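Lipase (Rhizopus chinensis, PDB 6A0W) probably hydrolyses the ester bonds of triacylglycerols, releasing fatty acids. Local coordinates at residues T123-S128 against V135-L140; A211-V216 against G242-G247; A176-A181 against I199-C204; K148-V153 against G182-Q187. All coordinates share one frame; numbering follows the deposited sequence.

Interactions 3 and 4 share helix 173-188, and interactions 1 and 2 pack against it. Interaction 3 lies deepest, its centre about 3 Å from that of the chain, and packs the helix on strand 197-202 close to the probable nucleophile elbow around Ser172. Interaction 4 sets the far part of the same helix against helix 137-160, whose first turn belongs to interaction 1; the centres of interactions 4 and 1 lie about 13 Å and 15 Å from that of interaction 3. Interaction 2 touches interaction 1 through Phe124 and Tyr243, and interaction 3 through Phe212 and Leu179. Gln187, at the end of interaction 4, is hydrogen-bonded to both Tyr127 and Tyr215, while the sulfate of interaction 2 is bound by Tyr214.

Interaction 1: residues T123-S128 against V135-L140; sequences TFTDYS and VHAGFL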
loop_
_atom_site.group_PDB
_atom_site.type_symbol
_atom_site.label_atom_id
_atom_site.label_comp_id
_atom_site.label_asym_id
_atom_site.label_seq_id
_atom_site.Cartn_x
_atom_site.Cartn_y
_atom_site.Cartn_z
ATOM N N THR A 123 -12.544 14.721 -2.772
ATOM C CA THR A 123 -11.933 16.038 -2.841
ATOM C C THR A 123 -10.399 15.998 -2.787
ATOM O O THR A 123 -9.808 15.398 -1.897
ATOM C CB THR A 123 -12.420 16.878 -1.648
ATOM O OG1 THR A 123 -13.826 16.745 -1.554
ATOM C CG2 THR A 123 -12.091 18.343 -1.805
ATOM N N PHE A 124 -9.788 16.771 -3.674
ATOM C CA PHE A 124 -8.356 16.972 -3.731
ATOM C C PHE A 124 -7.910 18.116 -2.856
ATOM O O PHE A 124 -8.660 19.041 -2.641
ATOM C CB PHE A 124 -7.978 17.342 -5.167
ATOM C CG PHE A 124 -7.979 16.183 -6.110
ATOM C CD1 PHE A 124 -7.120 15.116 -5.900
ATOM C CD2 PHE A 124 -8.759 16.200 -7.256
ATOM C CE1 PHE A 124 -7.053 14.081 -6.821
ATOM C CE2 PHE A 124 -8.709 15.160 -8.162
ATOM C CZ PHE A 124 -7.839 14.114 -7.950
ATOM N N THR A 125 -6.681 18.045 -2.376
ATOM C CA THR A 125 -5.910 19.179 -1.912
ATOM C C THR A 125 -4.701 19.254 -2.845
ATOM O O THR A 125 -4.274 18.225 -3.351
ATOM C CB THR A 125 -5.309 18.914 -0.520
ATOM O OG1 THR A 125 -6.336 18.549 0.389
ATOM C CG2 THR A 125 -4.593 20.159 0.012
ATOM N N ASP A 126 -4.098 20.436 -2.992
ATOM C CA ASP A 126 -2.857 20.580 -3.732
ATOM C C ASP A 126 -1.741 19.822 -3.061
ATOM O O ASP A 126 -1.611 19.860 -1.845
ATOM C CB ASP A 126 -2.436 22.046 -3.863
ATOM C CG ASP A 126 -3.281 22.797 -4.868
ATOM O OD1 ASP A 126 -4.160 22.191 -5.526
ATOM O OD2 ASP A 126 -3.055 24.018 -5.013
ATOM N N TYR A 127 -0.920 19.162 -3.878
ATOM C CA TYR A 127 0.283 18.535 -3.411
ATOM C C TYR A 127 1.435 19.521 -3.511
ATOM O O TYR A 127 2.001 19.781 -4.583
ATOM C CB TYR A 127 0.523 17.245 -4.207
ATOM C CG TYR A 127 1.652 16.376 -3.677
ATOM C CD1 TYR A 127 1.617 15.809 -2.387
ATOM C CD2 TYR A 127 2.750 16.100 -4.466
ATOM C CE1 TYR A 127 2.697 15.062 -1.900
ATOM C CE2 TYR A 127 3.800 15.306 -4.008
ATOM C CZ TYR A 127 3.770 14.752 -2.746
ATOM O OH TYR A 127 4.880 13.997 -2.324
ATOM N N SER A 128 1.856 20.037 -2.371
ATOM C CA SER A 128 2.655 21.264 -2.396
ATOM C C SER A 128 4.069 21.064 -2.976
ATOM O O SER A 128 4.529 21.899 -3.738
ATOM C CB SER A 128 2.617 21.974 -1.044
ATOM O OG SER A 128 3.703 21.579 -0.251
ATOM N N VAL A 135 -3.508 15.440 -4.400
ATOM C CA VAL A 135 -3.769 14.192 -3.688
ATOM C C VAL A 135 -5.028 14.293 -2.836
ATOM O O VAL A 135 -5.527 15.389 -2.528
ATOM C CB VAL A 135 -2.576 13.794 -2.817
ATOM C CG1 VAL A 135 -1.334 13.752 -3.687
ATOM C CG2 VAL A 135 -2.360 14.784 -1.706
ATOM N N HIS A 136 -5.638 13.144 -2.623
ATOM C CA HIS A 136 -6.854 13.024 -1.824
ATOM C C HIS A 136 -6.696 13.779 -0.517
ATOM O O HIS A 136 -5.680 13.618 0.160
ATOM C CB HIS A 136 -7.057 11.543 -1.524
ATOM C CG HIS A 136 -8.260 11.250 -0.700
ATOM N ND1 HIS A 136 -8.224 11.228 0.678
ATOM C CD2 HIS A 136 -9.511 10.883 -1.062
ATOM C CE1 HIS A 136 -9.415 10.864 1.124
ATOM N NE2 HIS A 136 -10.199 10.607 0.089
ATOM N N ALA A 137 -7.628 14.683 -0.212
ATOM C CA ALA A 137 -7.425 15.611 0.923
ATOM C C ALA A 137 -7.314 14.893 2.268
ATOM O O ALA A 137 -6.457 15.209 3.115
ATOM C CB ALA A 137 -8.567 16.613 0.989
ATOM N N GLY A 138 -8.154 13.883 2.426
ATOM C CA GLY A 138 -8.109 13.016 3.605
ATOM C C GLY A 138 -6.772 12.340 3.779
ATOM O O GLY A 138 -6.168 12.413 4.849
ATOM N N PHE A 139 -6.281 11.661 2.736
ATOM C CA PHE A 139 -5.040 10.932 2.935
ATOM C C PHE A 139 -3.930 11.905 3.348
ATOM O O PHE A 139 -3.047 11.588 4.149
ATOM C CB PHE A 139 -4.649 10.135 1.683
ATOM C CG PHE A 139 -5.711 9.179 1.164
ATOM C CD1 PHE A 139 -6.700 8.657 1.969
ATOM C CD2 PHE A 139 -5.663 8.753 -0.150
ATOM C CE1 PHE A 139 -7.700 7.856 1.436
ATOM C CE2 PHE A 139 -6.629 7.925 -0.692
ATOM C CZ PHE A 139 -7.640 7.449 0.114
ATOM N N LEU A 140 -3.863 13.041 2.668
ATOM C CA LEU A 140 -2.804 14.005 2.923
ATOM C C LEU A 140 -2.882 14.634 4.320
ATOM O O LEU A 140 -1.847 14.816 4.965
ATOM C CB LEU A 140 -2.810 15.110 1.850
ATOM C CG LEU A 140 -1.640 16.099 1.906
ATOM C CD1 LEU A 140 -0.342 15.426 1.575
ATOM C CD2 LEU A 140 -1.854 17.269 0.948
HETATM O O HOH W 1 -5.239 17.794 3.246
#
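Thr125 and Val135 face each other as an antiparallel hydrogen-bonded pair: Thr125 N donates a hydrogen bond to Val135 O at 2.9 Å, and Val135 N returns a bond to Thr125 O at 3.1 Å. A third bond, from Ala137 N to Thr123 O at 2.8 Å, carries the pairing past the strand into the first residue of the following helix. Between them Phe124 and His136 form a non-hydrogen-bonded pair whose side chains diverge, and Phe124 CA makes a CH-O contact with Val135 O.

Thr125 also uses its side chain. Its hydroxyl lies beside the methyl of Ala137, and a water joins the same hydroxyl to Ala137 O.

Apolar contacts fill the other end. With CG trans to the backbone N (chi1 -171°), the ring of Tyr127 is laid beside Val135, with CD1 3.8 Å from Val135 CG1. Leu140 brings CD1 to the edge of that ring and CD2 to Thr125 CG2, at about a right angle. The phenol oxygen goes on to Gln187.

His136 caps the helix: its ND1 accepts from Phe139 N at 2.9 Å, almost exactly in the imidazole plane. A beta hairpin thus runs straight into a side-chain N-cap, joining strands 124-126 and 134-136 to helix 137-160.

Interaction 2: residues A211-V216 against G242-G247; sequences AFAYYV and GYLHPG. With SO4 (sulfate ion), chain D.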
loop_
_atom_site.group_PDB
_atom_site.type_symbol
_atom_site.label_atom_id
_atom_site.label_comp_id
_atom_site.label_asym_id
_atom_site.label_seq_id
_atom_site.Cartn_x
_atom_site.Cartn_y
_atom_site.Cartn_z
ATOM N N ALA A 211 -1.030 14.312 -12.738
ATOM C CA ALA A 211 0.276 14.937 -12.550
ATOM C C ALA A 211 1.042 14.365 -11.347
ATOM O O ALA A 211 2.277 14.267 -11.361
ATOM C CB ALA A 211 0.118 16.464 -12.446
ATOM N N PHE A 212 0.301 13.989 -10.302
ATOM C CA PHE A 212 0.902 13.345 -9.152
ATOM C C PHE A 212 1.507 11.989 -9.572
ATOM O O PHE A 212 2.626 11.666 -9.208
ATOM C CB PHE A 212 -0.134 13.164 -8.018
ATOM C CG PHE A 212 0.359 12.292 -6.882
ATOM C CD1 PHE A 212 1.226 12.785 -5.935
ATOM C CD2 PHE A 212 -0.095 10.989 -6.752
ATOM C CE1 PHE A 212 1.690 11.990 -4.899
ATOM C CE2 PHE A 212 0.373 10.176 -5.737
ATOM C CZ PHE A 212 1.227 10.697 -4.782
ATOM N N ALA A 213 0.750 11.238 -10.350
ATOM C CA ALA A 213 1.146 9.922 -10.846
ATOM C C ALA A 213 2.383 10.017 -11.751
ATOM O O ALA A 213 3.345 9.268 -11.554
ATOM C CB ALA A 213 -0.025 9.278 -11.586
ATOM N N TYR A 214 2.418 11.017 -12.631
ATOM C CA TYR A 214 3.605 11.216 -13.462
ATOM C C TYR A 214 4.805 11.574 -12.627
ATOM O O TYR A 214 5.922 11.101 -12.885
ATOM C CB TYR A 214 3.380 12.281 -14.540
ATOM C CG TYR A 214 2.142 12.045 -15.377
ATOM C CD1 TYR A 214 1.729 10.766 -15.708
ATOM C CD2 TYR A 214 1.433 13.116 -15.897
ATOM C CE1 TYR A 214 0.601 10.555 -16.508
ATOM C CE2 TYR A 214 0.325 12.928 -16.697
ATOM C CZ TYR A 214 -0.108 11.646 -16.966
ATOM O OH TYR A 214 -1.234 11.469 -17.739
ATOM N N TYR A 215 4.583 12.396 -11.602
ATOM C CA TYR A 215 5.661 12.743 -10.697
ATOM C C TYR A 215 6.214 11.492 -10.000
ATOM O O TYR A 215 7.422 11.307 -9.848
ATOM C CB TYR A 215 5.189 13.787 -9.643
ATOM C CG TYR A 215 6.202 13.979 -8.532
ATOM C CD1 TYR A 215 7.415 14.590 -8.766
ATOM C CD2 TYR A 215 5.975 13.459 -7.274
ATOM C CE1 TYR A 215 8.396 14.663 -7.783
ATOM C CE2 TYR A 215 6.954 13.480 -6.310
ATOM C CZ TYR A 215 8.145 14.107 -6.542
ATOM O OH TYR A 215 9.076 14.172 -5.522
ATOM N N VAL A 216 5.324 10.688 -9.446
ATOM C CA VAL A 216 5.775 9.507 -8.720
ATOM C C VAL A 216 6.665 8.631 -9.624
ATOM O O VAL A 216 7.758 8.194 -9.237
ATOM C CB VAL A 216 4.560 8.692 -8.236
ATOM C CG1 VAL A 216 5.009 7.307 -7.805
ATOM C CG2 VAL A 216 3.886 9.405 -7.069
ATOM N N GLY A 242 -10.414 12.286 -11.869
ATOM C CA GLY A 242 -9.047 12.809 -12.070
ATOM C C GLY A 242 -7.904 11.986 -11.467
ATOM O O GLY A 242 -6.729 12.299 -11.649
ATOM N N TYR A 243 -8.245 10.918 -10.763
ATOM C CA TYR A 243 -7.265 10.114 -10.039
ATOM C C TYR A 243 -6.586 9.175 -11.039
ATOM O O TYR A 243 -7.202 8.741 -12.031
ATOM C CB TYR A 243 -7.979 9.308 -8.943
ATOM C CG TYR A 243 -8.314 10.102 -7.666
ATOM C CD1 TYR A 243 -9.462 10.893 -7.567
ATOM C CD2 TYR A 243 -7.430 10.147 -6.615
ATOM C CE1 TYR A 243 -9.737 11.626 -6.414
ATOM C CE2 TYR A 243 -7.706 10.858 -5.455
ATOM C CZ TYR A 243 -8.849 11.603 -5.360
ATOM O OH TYR A 243 -9.026 12.338 -4.219
ATOM N N LEU A 244 -5.337 8.824 -10.744
ATOM C CA LEU A 244 -4.578 7.901 -11.600
ATOM C C LEU A 244 -3.513 7.179 -10.803
ATOM O O LEU A 244 -2.850 7.808 -9.998
ATOM C CB LEU A 244 -3.921 8.649 -12.754
ATOM C CG LEU A 244 -3.287 7.805 -13.861
ATOM C CD1 LEU A 244 -4.368 7.056 -14.628
ATOM C CD2 LEU A 244 -2.514 8.741 -14.797
ATOM N N HIS A 245 -3.445 5.843 -10.929
ATOM C CA HIS A 245 -2.368 5.063 -10.294
ATOM C C HIS A 245 -1.053 5.155 -11.104
ATOM O O HIS A 245 -0.965 4.626 -12.212
ATOM C CB HIS A 245 -2.721 3.568 -10.239
ATOM C CG HIS A 245 -3.741 3.178 -9.214
ATOM N ND1 HIS A 245 -3.500 3.269 -7.852
ATOM C CD2 HIS A 245 -4.870 2.445 -9.345
ATOM C CE1 HIS A 245 -4.491 2.692 -7.196
ATOM N NE2 HIS A 245 -5.324 2.161 -8.077
ATOM N N PRO A 246 0.028 5.554 -10.451
ATOM C CA PRO A 246 1.356 5.168 -10.857
ATOM C C PRO A 246 1.739 3.825 -10.270
ATOM O O PRO A 246 0.952 3.216 -9.564
ATOM C CB PRO A 246 2.205 6.267 -10.238
ATOM C CG PRO A 246 1.496 6.535 -8.954
ATOM C CD PRO A 246 0.048 6.336 -9.202
ATOM N N GLY A 247 2.962 3.394 -10.505
ATOM C CA GLY A 247 3.428 2.134 -9.968
ATOM C C GLY A 247 3.103 0.960 -10.888
ATOM O O GLY A 247 2.456 1.084 -11.931
HETATM S S SO4 D . -2.227 14.732 -19.228
HETATM O O1 SO4 D . -2.706 14.582 -17.833
HETATM O O2 SO4 D . -3.354 14.688 -20.198
HETATM O O3 SO4 D . -1.543 16.043 -19.317
HETATM O O4 SO4 D . -1.239 13.698 -19.623
#
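Ala213 lies against the backbone of the 242-247 loop, its CB 3.6 Å from Leu244 O and 3.8 Å from Pro246 CD. Pro246 CB also comes alongside the carbonyl oxygen of Ala213, 3.5 Å from Ala213 O. The methyl fits the close passage of the loop backbone, with the CA atoms of Ala213 and Pro246 4.8 Å apart. One turn on, Val216 meets the proline at about a right angle, with CG1 3.8 Å from Pro246 CG. A chi1 of 165° directs CG1 at the proline ring, whereas CG2 rests over a face of Phe212. At the outer side Leu244 places CD2 4.0 Å from Tyr214 CE1, and the same methyl borders Ala213 CB.

Tyr214 starts away from the loop but the end of its side chain comes back to Leu244, and its hydroxyl donates a hydrogen bond to sulfate O4 at 2.9 Å. The sulfate, probably from the crystallisation liquor, is also hydrogen-bonded by Asn210 ND2.

The next shell fixes the extended loop. Leu244 pairs by its backbone with Gly208, and Pro246 O takes a bond from Arg225 NE. The ring of Pro246 also leans on Phe223 of strand 223-228, while across helix 210-218 Phe212 and Val216 pack on Leu179 and Met183 of helix 173-188; the helix is thereby wedged between the loop and its neighbour.

Interaction 3: residues A176-A181 against I199-C204; sequences AQALLA and IYTVGC
Ala178 and Ile199 meet where helix 173-188 lies on strand 197-202, the closing step of a beta-alpha-beta crossover that begins with strand 165-171 in the central sheet of the alpha/beta-hydrolase fold. The helix runs nearly antiparallel to the strand, at 167° between their directions and 8.2 Å between the axes of the short segments.

Ala178 points its methyl toward the strand and sets it between two branched neighbours: CB is 4.1 Å from Ile199 CG2 and equally far from Thr201 CG2. The small side chain lets the helix come close to the sheet, and it also touches Val168 of the adjacent strand 165-171. Ile199 answers with both branches. Its CG2 lies under the Ala178 carbonyl, while the longer arm, extended away from the backbone, reaches past it until CD1 is 3.9 Å from Leu179 CD1; these two side chains pass each other at a slant. Phe223 backs both of them.

Thr201 turns its methyl to the helix, and its hydroxyl bonds His224 O of the neighbouring strand 223-228, so one branch serves the helix and the other the sheet. The hydroxyl is thereby satisfied, and the methyl adds to the apolar floor.

Beyond the strand the chain turns through Gly203, whose positive phi suits a glycine, and delivers Cys204 near the probable catalytic triad. With its sulfur anti to the backbone N (chi1 -165°), Cys204 brings SG 3.6 Å from Ala176 N.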
loop_
_atom_site.group_PDB
_atom_site.type_symbol
_atom_site.label_atom_id
_atom_site.label_comp_id
_atom_site.label_asym_id
_atom_site.label_seq_id
_atom_site.Cartn_x
_atom_site.Cartn_y
_atom_site.Cartn_z
ATOM N N ALA A 176 -1.841 4.213 0.953
ATOM C CA ALA A 176 -1.792 5.607 0.600
ATOM C C ALA A 176 -0.753 6.339 1.414
ATOM O O ALA A 176 0.028 7.096 0.839
ATOM C CB ALA A 176 -3.133 6.270 0.730
ATOM N N GLN A 177 -0.699 6.087 2.722
ATOM C CA GLN A 177 0.341 6.656 3.568
ATOM C C GLN A 177 1.736 6.213 3.149
ATOM O O GLN A 177 2.707 6.995 3.150
ATOM C CB GLN A 177 0.083 6.285 5.027
ATOM C CG GLN A 177 -1.250 6.792 5.584
ATOM C CD GLN A 177 -1.325 8.307 5.493
ATOM O OE1 GLN A 177 -0.347 8.939 5.859
ATOM N NE2 GLN A 177 -2.329 8.850 4.790
ATOM N N ALA A 178 1.853 4.941 2.765
ATOM C CA ALA A 178 3.138 4.409 2.316
ATOM C C ALA A 178 3.699 5.209 1.134
ATOM O O ALA A 178 4.876 5.563 1.128
ATOM C CB ALA A 178 3.012 2.923 1.942
ATOM N N LEU A 179 2.853 5.458 0.138
ATOM C CA LEU A 179 3.278 6.127 -1.079
ATOM C C LEU A 179 3.654 7.594 -0.747
ATOM O O LEU A 179 4.712 8.078 -1.130
ATOM C CB LEU A 179 2.115 6.144 -2.062
ATOM C CG LEU A 179 2.369 6.916 -3.342
ATOM C CD1 LEU A 179 3.593 6.347 -4.046
ATOM C CD2 LEU A 179 1.153 6.848 -4.257
ATOM N N LEU A 180 2.845 8.227 0.096
ATOM C CA LEU A 180 3.122 9.622 0.500
ATOM C C LEU A 180 4.391 9.711 1.332
ATOM O O LEU A 180 5.281 10.526 1.031
ATOM C CB LEU A 180 1.917 10.222 1.227
ATOM C CG LEU A 180 0.642 10.440 0.392
ATOM C CD1 LEU A 180 -0.554 10.856 1.261
ATOM C CD2 LEU A 180 0.860 11.469 -0.697
ATOM N N ALA A 181 4.607 8.709 2.169
ATOM C CA ALA A 181 5.836 8.662 2.915
ATOM C C ALA A 181 7.019 8.470 1.982
ATOM O O ALA A 181 8.107 9.026 2.211
ATOM C CB ALA A 181 5.810 7.549 3.955
ATOM N N ILE A 199 8.691 1.094 -2.217
ATOM C CA ILE A 199 7.364 1.201 -1.668
ATOM C C ILE A 199 6.572 -0.039 -2.115
ATOM O O ILE A 199 6.523 -0.365 -3.306
ATOM C CB ILE A 199 6.630 2.430 -2.203
ATOM C CG1 ILE A 199 7.442 3.736 -1.944
ATOM C CG2 ILE A 199 5.296 2.577 -1.491
ATOM C CD1 ILE A 199 6.971 4.928 -2.771
ATOM N N TYR A 200 5.971 -0.725 -1.157
ATOM C CA TYR A 200 5.117 -1.878 -1.461
ATOM C C TYR A 200 3.782 -1.720 -0.809
ATOM O O TYR A 200 3.688 -1.508 0.414
ATOM C CB TYR A 200 5.740 -3.177 -0.926
ATOM C CG TYR A 200 6.971 -3.618 -1.692
ATOM C CD1 TYR A 200 8.221 -3.095 -1.373
ATOM C CD2 TYR A 200 6.911 -4.674 -2.620
ATOM C CE1 TYR A 200 9.345 -3.437 -2.098
ATOM C CE2 TYR A 200 8.055 -5.086 -3.292
ATOM C CZ TYR A 200 9.269 -4.490 -3.009
ATOM O OH TYR A 200 10.433 -4.874 -3.616
ATOM N N THR A 201 2.752 -2.009 -1.591
ATOM C CA THR A 201 1.401 -1.928 -1.082
ATOM C C THR A 201 0.529 -3.143 -1.512
ATOM O O THR A 201 0.774 -3.766 -2.566
ATOM C CB THR A 201 0.692 -0.629 -1.540
ATOM O OG1 THR A 201 0.516 -0.619 -2.955
ATOM C CG2 THR A 201 1.448 0.631 -1.101
ATOM N N VAL A 202 -0.541 -3.355 -0.742
ATOM C CA VAL A 202 -1.591 -4.336 -1.013
ATOM C C VAL A 202 -2.929 -3.642 -0.847
ATOM O O VAL A 202 -3.149 -2.968 0.170
ATOM C CB VAL A 202 -1.475 -5.611 -0.131
ATOM C CG1 VAL A 202 -0.338 -6.488 -0.651
ATOM C CG2 VAL A 202 -1.229 -5.282 1.334
ATOM N N GLY A 203 -3.757 -3.679 -1.891
ATOM C CA GLY A 203 -5.066 -3.026 -1.870
ATOM C C GLY A 203 -5.041 -1.497 -1.719
ATOM O O GLY A 203 -5.979 -0.887 -1.197
ATOM N N CYS A 204 -4.048 -0.865 -2.322
ATOM C CA CYS A 204 -3.916 0.595 -2.303
ATOM C C CYS A 204 -4.966 1.301 -3.160
ATOM O O CYS A 204 -5.146 0.979 -4.349
ATOM C CB CYS A 204 -2.523 1.001 -2.767
ATOM S SG CYS A 204 -2.115 2.733 -2.366
#

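Interaction 4: residues K148-V153 against G182-Q187; sequences KDYFPV and GMDLYQ
Phe151 and Leu185 bury the most surface here, sliding past one another in opposite directions so that Phe151 CE1 comes 3.6 Å from Leu185 CD2. A chi1 of -162° carries the Phe151 ring across, and a long aromatic side chain suits helices whose short-segment axes remain 11.6 Å apart.

Tyr150, the third main contributor, brings the far end of its side chain near the other helix, and Leu185 meets it from the opposite direction. The CD1 methyl lies at the edge of the phenol ring, 4.3 Å from Tyr150 CE1, and the hydroxyl oxygen is 4.0 Å from Leu185 CG. That oxygen also sits at the edge of the Phe151 ring, in plane, and is hydrogen-bonded to Tyr143.

The short segments 148-153 and 182-187 cross at -45° on one face of the central sheet, as successive connections of an alpha/beta-hydrolase fold; Tyr150 also packs edge-to-face with Phe107 of a sheet strand.

Asp184 lies beside Phe151, its OD2 4.0 Å from Phe151 CD1 and the carboxylate turned 39° from the ring plane. This buried acid is satisfied by Tyr143, which bonds OD2, and by a salt bridge from OD1 to Arg188, whose guanidinium makes a cation-pi contact with Phe151.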
loop_
_atom_site.group_PDB
_atom_site.type_symbol
_atom_site.label_atom_id
_atom_site.label_comp_id
_atom_site.label_asym_id
_atom_site.label_seq_id
_atom_site.Cartn_x
_atom_site.Cartn_y
_atom_site.Cartn_z
ATOM N N LYS A 148 5.356 13.793 11.587
ATOM C CA LYS A 148 6.134 14.289 12.726
ATOM C C LYS A 148 6.609 13.130 13.551
ATOM O O LYS A 148 7.639 13.216 14.208
ATOM C CB LYS A 148 5.236 15.149 13.627
ATOM C CG LYS A 148 4.682 16.358 12.898
ATOM C CD LYS A 148 3.455 16.927 13.587
ATOM C CE LYS A 148 3.189 18.352 13.124
ATOM N NZ LYS A 148 1.914 18.839 13.709
ATOM N N ASP A 149 5.809 12.068 13.606
ATOM C CA ASP A 149 6.146 10.925 14.442
ATOM C C ASP A 149 7.230 10.076 13.786
ATOM O O ASP A 149 8.045 9.474 14.476
ATOM C CB ASP A 149 4.889 10.060 14.676
ATOM C CG ASP A 149 3.750 10.841 15.278
ATOM O OD1 ASP A 149 4.083 11.702 16.116
ATOM O OD2 ASP A 149 2.562 10.590 14.931
ATOM N N TYR A 150 7.120 9.815 12.485
ATOM C CA TYR A 150 8.011 8.785 11.911
ATOM C C TYR A 150 9.295 9.298 11.230
ATOM O O TYR A 150 10.282 8.580 11.208
ATOM C CB TYR A 150 7.242 7.835 10.958
ATOM C CG TYR A 150 7.284 8.262 9.541
ATOM C CD1 TYR A 150 8.320 7.876 8.719
ATOM C CD2 TYR A 150 6.346 9.120 9.035
ATOM C CE1 TYR A 150 8.418 8.355 7.436
ATOM C CE2 TYR A 150 6.433 9.579 7.735
ATOM C CZ TYR A 150 7.478 9.206 6.944
ATOM O OH TYR A 150 7.597 9.717 5.647
ATOM N N PHE A 151 9.220 10.448 10.562
ATOM C CA PHE A 151 10.308 10.945 9.736
ATOM C C PHE A 151 11.636 11.060 10.486
ATOM O O PHE A 151 12.643 10.512 10.019
ATOM C CB PHE A 151 9.919 12.282 9.108
ATOM C CG PHE A 151 10.780 12.664 7.927
ATOM C CD1 PHE A 151 10.462 12.232 6.661
ATOM C CD2 PHE A 151 11.931 13.411 8.101
ATOM C CE1 PHE A 151 11.296 12.465 5.602
ATOM C CE2 PHE A 151 12.779 13.662 7.040
ATOM C CZ PHE A 151 12.451 13.197 5.787
ATOM N N PRO A 152 11.637 11.655 11.707
ATOM C CA PRO A 152 12.933 11.791 12.430
ATOM C C PRO A 152 13.524 10.453 12.765
ATOM O O PRO A 152 14.734 10.299 12.795
ATOM C CB PRO A 152 12.574 12.515 13.737
ATOM C CG PRO A 152 11.119 12.895 13.608
ATOM C CD PRO A 152 10.598 12.544 12.261
ATOM N N VAL A 153 12.653 9.496 13.072
ATOM C CA VAL A 153 13.087 8.160 13.439
ATOM C C VAL A 153 13.708 7.428 12.250
ATOM O O VAL A 153 14.731 6.773 12.418
ATOM C CB VAL A 153 11.907 7.333 13.984
ATOM C CG1 VAL A 153 12.393 5.967 14.442
ATOM C CG2 VAL A 153 11.255 8.081 15.147
ATOM N N GLY A 182 6.875 7.547 1.034
ATOM C CA GLY A 182 7.992 7.266 0.141
ATOM C C GLY A 182 8.387 8.511 -0.663
ATOM O O GLY A 182 9.556 8.789 -0.830
ATOM N N MET A 183 7.404 9.237 -1.180
ATOM C CA MET A 183 7.676 10.496 -1.879
ATOM C C MET A 183 8.320 11.606 -0.992
ATOM O O MET A 183 9.365 12.182 -1.364
ATOM C CB MET A 183 6.393 10.993 -2.532
ATOM C CG MET A 183 5.863 10.100 -3.647
ATOM S SD MET A 183 7.065 9.878 -4.965
ATOM C CE MET A 183 7.799 8.331 -4.458
ATOM N N ASP A 184 7.921 11.649 0.275
ATOM C CA ASP A 184 8.509 12.609 1.249
ATOM C C ASP A 184 9.943 12.249 1.597
ATOM O O ASP A 184 10.856 13.091 1.613
ATOM C CB ASP A 184 7.626 12.632 2.522
ATOM C CG ASP A 184 7.806 13.912 3.380
ATOM O OD1 ASP A 184 8.342 14.906 2.880
ATOM O OD2 ASP A 184 7.456 13.903 4.576
ATOM N N LEU A 185 10.180 10.981 1.881
ATOM C CA LEU A 185 11.535 10.516 2.057
ATOM C C LEU A 185 12.419 10.844 0.834
ATOM O O LEU A 185 13.569 11.299 0.976
ATOM C CB LEU A 185 11.541 9.010 2.339
ATOM C CG LEU A 185 10.963 8.671 3.713
ATOM C CD1 LEU A 185 10.541 7.208 3.827
ATOM C CD2 LEU A 185 11.987 9.043 4.791
ATOM N N TYR A 186 11.922 10.550 -0.364
ATOM C CA TYR A 186 12.692 10.896 -1.554
ATOM C C TYR A 186 12.988 12.417 -1.567
ATOM O O TYR A 186 14.054 12.830 -2.017
ATOM C CB TYR A 186 11.952 10.472 -2.827
ATOM C CG TYR A 186 12.537 10.989 -4.136
ATOM C CD1 TYR A 186 13.674 10.422 -4.708
ATOM C CD2 TYR A 186 11.884 11.980 -4.837
ATOM C CE1 TYR A 186 14.211 10.922 -5.903
ATOM C CE2 TYR A 186 12.369 12.457 -6.051
ATOM C CZ TYR A 186 13.505 11.919 -6.575
ATOM O OH TYR A 186 13.887 12.457 -7.762
ATOM N N GLN A 187 11.988 13.224 -1.227
ATOM C CA GLN A 187 12.117 14.680 -1.335
ATOM C C GLN A 187 13.079 15.205 -0.288
ATOM O O GLN A 187 13.947 15.963 -0.624
ATOM C CB GLN A 187 10.771 15.381 -1.243
ATOM C CG GLN A 187 9.870 15.187 -2.451
ATOM C CD GLN A 187 8.406 15.147 -2.108
ATOM O OE1 GLN A 187 8.033 15.424 -0.974
ATOM N NE2 GLN A 187 7.542 14.849 -3.100
#